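Long-range contact in cytomegalovirus protein US2 (Human herpesvirus 5, PDB 1IM3), which redirects newly made MHC class I heavy chains to the cytosol for proteasomal destruction, hiding infected cells from cytotoxic T lymphocytes: residues Pro1-Asp13 and Leu82-Glu94. Numbering follows the deposited sequence.
Sequences PWFQIEDNRCYID and LQGDVIWLRCVPE
Cys10 and Cys91 join the edge strands of the two sheets of this immunoglobulin-like lumenal domain, a beta sandwich. Their disulfide (SG to SG 2.1 Å) sits where strands 3-12 and 85-91 converge. The strands run in broadly the same direction, 43° apart, and spread away from it.

Apolar side chains meet across the widening gap. Ile5 and Leu89 meet tip to tip, CD1 to CD1 at 3.8 Å. The Phe3 ring and Ile87 point at each other from the two sheets, with Phe3 CZ 3.5 Å from Ile87 CG2. Leu82 ends strand 75-82, where the turn into strand 85-91 begins. Its CD1 sits over one face of the Phe3 ring in a CH-pi contact, 4.0 Å from the ring centroid. Trp62 of strand 59-68 touches both Leu89 and Asn8.

Polar contacts gather near the disulfide. Beyond it, Glu94 N donates to Cys10 O at 3.2 Å, and Pro93 CA makes a CA-H...O contact with the same oxygen. A water accepts weakly from Cys10 N and donates to Val92 O. Asn8, its CG anti to the backbone N (chi1 168°), carries its amide alongside Leu89 to the backbone of Arg90. Its ND2 donates to Arg90 O at 3.3 Å, approaching from above the carbonyl plane with a bent N-H...O angle of 135°.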
loop_
_atom_site.group_PDB
_atom_site.type_symbol
_atom_site.label_atom_id
_atom_site.label_comp_id
_atom_site.label_asym_id
_atom_site.label_seq_id
_atom_site.Cartn_x
_atom_site.Cartn_y
_atom_site.Cartn_z
ATOM N N PRO D 1 3.393 -28.978 -9.339
ATOM C CA PRO D 1 2.115 -28.255 -9.171
ATOM C C PRO D 1 1.100 -28.603 -10.256
ATOM O O PRO D 1 1.263 -28.208 -11.415
ATOM C CB PRO D 1 2.451 -26.769 -9.212
ATOM C CG PRO D 1 3.876 -26.764 -8.744
ATOM C CD PRO D 1 4.522 -28.028 -9.372
ATOM N N TRP D 2 0.059 -29.339 -9.883
ATOM C CA TRP D 2 -0.979 -29.710 -10.842
ATOM C C TRP D 2 -2.343 -29.571 -10.189
ATOM O O TRP D 2 -2.456 -29.531 -8.957
ATOM C CB TRP D 2 -0.815 -31.161 -11.313
ATOM C CG TRP D 2 -1.183 -32.192 -10.264
ATOM C CD1 TRP D 2 -0.370 -32.705 -9.294
ATOM C CD2 TRP D 2 -2.465 -32.824 -10.084
ATOM N NE1 TRP D 2 -1.062 -33.618 -8.525
ATOM C CE2 TRP D 2 -2.347 -33.710 -8.987
ATOM C CE3 TRP D 2 -3.699 -32.726 -10.745
ATOM C CZ2 TRP D 2 -3.417 -34.494 -8.536
ATOM C CZ3 TRP D 2 -4.763 -33.504 -10.294
ATOM C CH2 TRP D 2 -4.613 -34.378 -9.199
ATOM N N PHE D 3 -3.380 -29.507 -11.015
ATOM C CA PHE D 3 -4.732 -29.395 -10.504
ATOM C C PHE D 3 -5.699 -29.451 -11.661
ATOM O O PHE D 3 -5.367 -29.048 -12.771
ATOM C CB PHE D 3 -4.915 -28.078 -9.729
ATOM C CG PHE D 3 -4.846 -26.854 -10.586
ATOM C CD1 PHE D 3 -5.912 -26.505 -11.418
ATOM C CD2 PHE D 3 -3.698 -26.070 -10.602
ATOM C CE1 PHE D 3 -5.830 -25.394 -12.258
ATOM C CE2 PHE D 3 -3.606 -24.954 -11.439
ATOM C CZ PHE D 3 -4.671 -24.616 -12.268
ATOM N N GLN D 4 -6.888 -29.977 -11.417
ATOM C CA GLN D 4 -7.890 -29.997 -12.465
ATOM C C GLN D 4 -9.252 -29.691 -11.865
ATOM O O GLN D 4 -9.590 -30.156 -10.778
ATOM C CB GLN D 4 -7.902 -31.341 -13.203
ATOM C CG GLN D 4 -8.148 -32.549 -12.327
ATOM C CD GLN D 4 -8.512 -33.809 -13.127
ATOM O OE1 GLN D 4 -8.920 -34.830 -12.550
ATOM N NE2 GLN D 4 -8.366 -33.740 -14.462
ATOM N N ILE D 5 -10.018 -28.887 -12.590
ATOM C CA ILE D 5 -11.350 -28.483 -12.185
ATOM C C ILE D 5 -12.341 -29.594 -12.468
ATOM O O ILE D 5 -12.513 -29.986 -13.618
ATOM C CB ILE D 5 -11.770 -27.239 -12.960
ATOM C CG1 ILE D 5 -10.768 -26.122 -12.683
ATOM C CG2 ILE D 5 -13.184 -26.839 -12.592
ATOM C CD1 ILE D 5 -11.057 -24.860 -13.455
ATOM N N GLU D 6 -12.996 -30.095 -11.426
ATOM C CA GLU D 6 -13.969 -31.158 -11.610
ATOM C C GLU D 6 -15.346 -30.590 -11.869
ATOM O O GLU D 6 -16.020 -30.978 -12.810
ATOM C CB GLU D 6 -14.035 -32.071 -10.381
ATOM C CG GLU D 6 -12.763 -32.822 -10.073
ATOM C CD GLU D 6 -12.977 -33.889 -9.012
ATOM O OE1 GLU D 6 -13.701 -33.627 -8.028
ATOM O OE2 GLU D 6 -12.416 -34.990 -9.163
ATOM N N ASP D 7 -15.761 -29.635 -11.066
ATOM C CA ASP D 7 -17.089 -29.108 -11.246
ATOM C C ASP D 7 -17.104 -27.648 -10.869
ATOM O O ASP D 7 -16.167 -27.148 -10.264
ATOM C CB ASP D 7 -18.053 -29.907 -10.364
ATOM C CG ASP D 7 -19.507 -29.586 -10.640
ATOM O OD1 ASP D 7 -19.927 -29.683 -11.824
ATOM O OD2 ASP D 7 -20.226 -29.246 -9.662
ATOM N N ASN D 8 -18.206 -26.993 -11.188
ATOM C CA ASN D 8 -18.364 -25.580 -10.938
ATOM C C ASN D 8 -19.722 -25.131 -11.442
ATOM O O ASN D 8 -19.876 -24.836 -12.611
ATOM C CB ASN D 8 -17.286 -24.818 -11.690
ATOM C CG ASN D 8 -17.544 -23.331 -11.724
ATOM O OD1 ASN D 8 -18.016 -22.755 -10.751
ATOM N ND2 ASN D 8 -17.225 -22.693 -12.845
ATOM N N ARG D 9 -20.713 -25.080 -10.573
ATOM C CA ARG D 9 -22.037 -24.652 -10.991
ATOM C C ARG D 9 -22.558 -23.771 -9.879
ATOM O O ARG D 9 -21.955 -23.715 -8.810
ATOM C CB ARG D 9 -22.951 -25.861 -11.208
ATOM C CG ARG D 9 -22.603 -26.683 -12.443
ATOM C CD ARG D 9 -23.528 -27.870 -12.568
ATOM N NE ARG D 9 -23.418 -28.728 -11.391
ATOM C CZ ARG D 9 -24.143 -29.822 -11.183
ATOM N NH1 ARG D 9 -25.049 -30.202 -12.085
ATOM N NH2 ARG D 9 -23.953 -30.545 -10.077
ATOM N N CYS D 10 -23.669 -23.091 -10.121
ATOM C CA CYS D 10 -24.252 -22.191 -9.139
ATOM C C CYS D 10 -25.678 -21.884 -9.589
ATOM O O CYS D 10 -26.019 -22.084 -10.746
ATOM C CB CYS D 10 -23.433 -20.892 -9.096
ATOM S SG CYS D 10 -23.274 -20.182 -10.773
ATOM N N TYR D 11 -26.509 -21.408 -8.676
ATOM C CA TYR D 11 -27.879 -21.057 -9.014
ATOM C C TYR D 11 -28.358 -20.103 -7.945
ATOM O O TYR D 11 -27.838 -20.099 -6.823
ATOM C CB TYR D 11 -28.777 -22.309 -9.092
ATOM C CG TYR D 11 -29.073 -23.017 -7.785
ATOM C CD1 TYR D 11 -30.010 -22.498 -6.872
ATOM C CD2 TYR D 11 -28.429 -24.212 -7.456
ATOM C CE1 TYR D 11 -30.293 -23.151 -5.663
ATOM C CE2 TYR D 11 -28.708 -24.879 -6.241
ATOM C CZ TYR D 11 -29.636 -24.338 -5.357
ATOM O OH TYR D 11 -29.889 -24.981 -4.167
ATOM N N ILE D 12 -29.327 -19.268 -8.297
ATOM C CA ILE D 12 -29.869 -18.321 -7.340
ATOM C C ILE D 12 -31.304 -18.670 -7.011
ATOM O O ILE D 12 -32.094 -18.976 -7.894
ATOM C CB ILE D 12 -29.817 -16.901 -7.890
ATOM C CG1 ILE D 12 -28.365 -16.532 -8.165
ATOM C CG2 ILE D 12 -30.427 -15.923 -6.889
ATOM C CD1 ILE D 12 -28.189 -15.151 -8.722
ATOM N N ASP D 13 -31.644 -18.606 -5.737
ATOM C CA ASP D 13 -32.988 -18.922 -5.329
ATOM C C ASP D 13 -33.462 -17.886 -4.326
ATOM O O ASP D 13 -33.023 -17.873 -3.173
ATOM C CB ASP D 13 -33.020 -20.313 -4.712
ATOM C CG ASP D 13 -34.424 -20.817 -4.504
ATOM O OD1 ASP D 13 -35.102 -21.125 -5.512
ATOM O OD2 ASP D 13 -34.856 -20.900 -3.333
ATOM N N LEU D 82 -4.023 -21.385 -6.109
ATOM C CA LEU D 82 -3.659 -22.710 -5.640
ATOM C C LEU D 82 -2.157 -22.830 -5.685
ATOM O O LEU D 82 -1.543 -22.718 -6.754
ATOM C CB LEU D 82 -4.289 -23.743 -6.561
ATOM C CG LEU D 82 -5.761 -23.462 -6.899
ATOM C CD1 LEU D 82 -6.249 -24.431 -7.969
ATOM C CD2 LEU D 82 -6.600 -23.577 -5.646
ATOM N N GLN D 83 -1.552 -23.034 -4.520
ATOM C CA GLN D 83 -0.098 -23.147 -4.474
ATOM C C GLN D 83 0.517 -21.942 -5.161
ATOM O O GLN D 83 1.587 -22.053 -5.730
ATOM C CB GLN D 83 0.365 -24.409 -5.205
ATOM C CG GLN D 83 0.536 -25.580 -4.328
ATOM C CD GLN D 83 1.794 -25.485 -3.541
ATOM O OE1 GLN D 83 2.212 -24.380 -3.171
ATOM N NE2 GLN D 83 2.421 -26.645 -3.264
ATOM N N GLY D 84 -0.159 -20.796 -5.127
ATOM C CA GLY D 84 0.397 -19.618 -5.774
ATOM C C GLY D 84 -0.026 -19.369 -7.210
ATOM O O GLY D 84 0.171 -18.266 -7.718
ATOM N N ASP D 85 -0.596 -20.373 -7.874
ATOM C CA ASP D 85 -1.042 -20.185 -9.245
ATOM C C ASP D 85 -2.450 -19.634 -9.229
ATOM O O ASP D 85 -3.328 -20.176 -8.547
ATOM C CB ASP D 85 -1.010 -21.502 -10.033
ATOM C CG ASP D 85 0.413 -21.965 -10.339
ATOM O OD1 ASP D 85 1.261 -21.106 -10.704
ATOM O OD2 ASP D 85 0.678 -23.186 -10.223
ATOM N N VAL D 86 -2.655 -18.563 -9.987
ATOM C CA VAL D 86 -3.946 -17.909 -10.082
ATOM C C VAL D 86 -4.764 -18.429 -11.254
ATOM O O VAL D 86 -4.260 -18.589 -12.363
ATOM C CB VAL D 86 -3.772 -16.366 -10.272
ATOM C CG1 VAL D 86 -5.131 -15.670 -10.286
ATOM C CG2 VAL D 86 -2.901 -15.804 -9.172
ATOM N N ILE D 87 -6.030 -18.700 -11.003
ATOM C CA ILE D 87 -6.922 -19.128 -12.071
ATOM C C ILE D 87 -8.278 -18.526 -11.774
ATOM O O ILE D 87 -8.668 -18.430 -10.607
ATOM C CB ILE D 87 -7.089 -20.667 -12.151
ATOM C CG1 ILE D 87 -7.733 -21.200 -10.884
ATOM C CG2 ILE D 87 -5.744 -21.326 -12.369
ATOM C CD1 ILE D 87 -8.023 -22.665 -10.953
ATOM N N TRP D 88 -8.969 -18.097 -12.821
ATOM C CA TRP D 88 -10.295 -17.550 -12.671
ATOM C C TRP D 88 -11.305 -18.527 -13.255
ATOM O O TRP D 88 -11.066 -19.101 -14.315
ATOM C CB TRP D 88 -10.418 -16.222 -13.414
ATOM C CG TRP D 88 -9.695 -15.085 -12.778
ATOM C CD1 TRP D 88 -8.354 -14.825 -12.837
ATOM C CD2 TRP D 88 -10.279 -14.011 -12.039
ATOM N NE1 TRP D 88 -8.070 -13.650 -12.187
ATOM C CE2 TRP D 88 -9.236 -13.130 -11.688
ATOM C CE3 TRP D 88 -11.592 -13.703 -11.644
ATOM C CZ2 TRP D 88 -9.458 -11.949 -10.966
ATOM C CZ3 TRP D 88 -11.815 -12.524 -10.929
ATOM C CH2 TRP D 88 -10.746 -11.664 -10.597
ATOM N N LEU D 89 -12.414 -18.725 -12.552
ATOM C CA LEU D 89 -13.495 -19.560 -13.047
ATOM C C LEU D 89 -14.670 -18.607 -13.198
ATOM O O LEU D 89 -14.719 -17.577 -12.549
ATOM C CB LEU D 89 -13.869 -20.668 -12.048
ATOM C CG LEU D 89 -13.014 -21.933 -12.004
ATOM C CD1 LEU D 89 -11.590 -21.579 -11.673
ATOM C CD2 LEU D 89 -13.562 -22.878 -10.960
ATOM N N ARG D 90 -15.610 -18.944 -14.065
ATOM C CA ARG D 90 -16.794 -18.123 -14.249
ATOM C C ARG D 90 -17.990 -19.077 -14.151
ATOM O O ARG D 90 -17.955 -20.134 -14.750
ATOM C CB ARG D 90 -16.704 -17.432 -15.610
ATOM C CG ARG D 90 -17.669 -16.276 -15.800
ATOM C CD ARG D 90 -17.194 -15.337 -16.911
ATOM N NE ARG D 90 -18.297 -14.556 -17.474
ATOM C CZ ARG D 90 -19.224 -15.042 -18.303
ATOM N NH1 ARG D 90 -19.197 -16.316 -18.684
ATOM N NH2 ARG D 90 -20.189 -14.245 -18.752
ATOM N N CYS D 91 -19.017 -18.736 -13.365
ATOM C CA CYS D 91 -20.198 -19.590 -13.218
ATOM C C CYS D 91 -21.462 -18.763 -13.479
ATOM O O CYS D 91 -21.659 -17.720 -12.855
ATOM C CB CYS D 91 -20.293 -20.209 -11.799
ATOM S SG CYS D 91 -21.772 -21.276 -11.676
ATOM N N VAL D 92 -22.303 -19.234 -14.402
ATOM C CA VAL D 92 -23.560 -18.567 -14.720
ATOM C C VAL D 92 -24.677 -19.284 -13.965
ATOM O O VAL D 92 -24.850 -20.495 -14.104
ATOM C CB VAL D 92 -23.873 -18.641 -16.224
ATOM C CG1 VAL D 92 -25.121 -17.840 -16.535
ATOM C CG2 VAL D 92 -22.691 -18.120 -17.021
ATOM N N PRO D 93 -25.449 -18.548 -13.147
ATOM C CA PRO D 93 -26.550 -19.159 -12.377
ATOM C C PRO D 93 -27.519 -19.900 -13.320
ATOM O O PRO D 93 -27.782 -19.400 -14.403
ATOM C CB PRO D 93 -27.197 -17.952 -11.690
ATOM C CG PRO D 93 -26.049 -17.007 -11.537
ATOM C CD PRO D 93 -25.351 -17.108 -12.861
ATOM N N GLU D 94 -28.069 -21.040 -12.915
ATOM C CA GLU D 94 -28.930 -21.822 -13.774
ATOM C C GLU D 94 -30.441 -21.765 -13.566
ATOM O O GLU D 94 -31.170 -20.882 -13.971
ATOM C CB GLU D 94 -28.575 -23.291 -13.610
ATOM C CG GLU D 94 -27.158 -23.702 -13.898
ATOM C CD GLU D 94 -27.039 -25.162 -14.154
ATOM O OE1 GLU D 94 -27.392 -25.570 -15.261
ATOM O OE2 GLU D 94 -26.542 -25.903 -13.284
HETATM O O HOH W 1 -24.080 -22.951 -13.534
#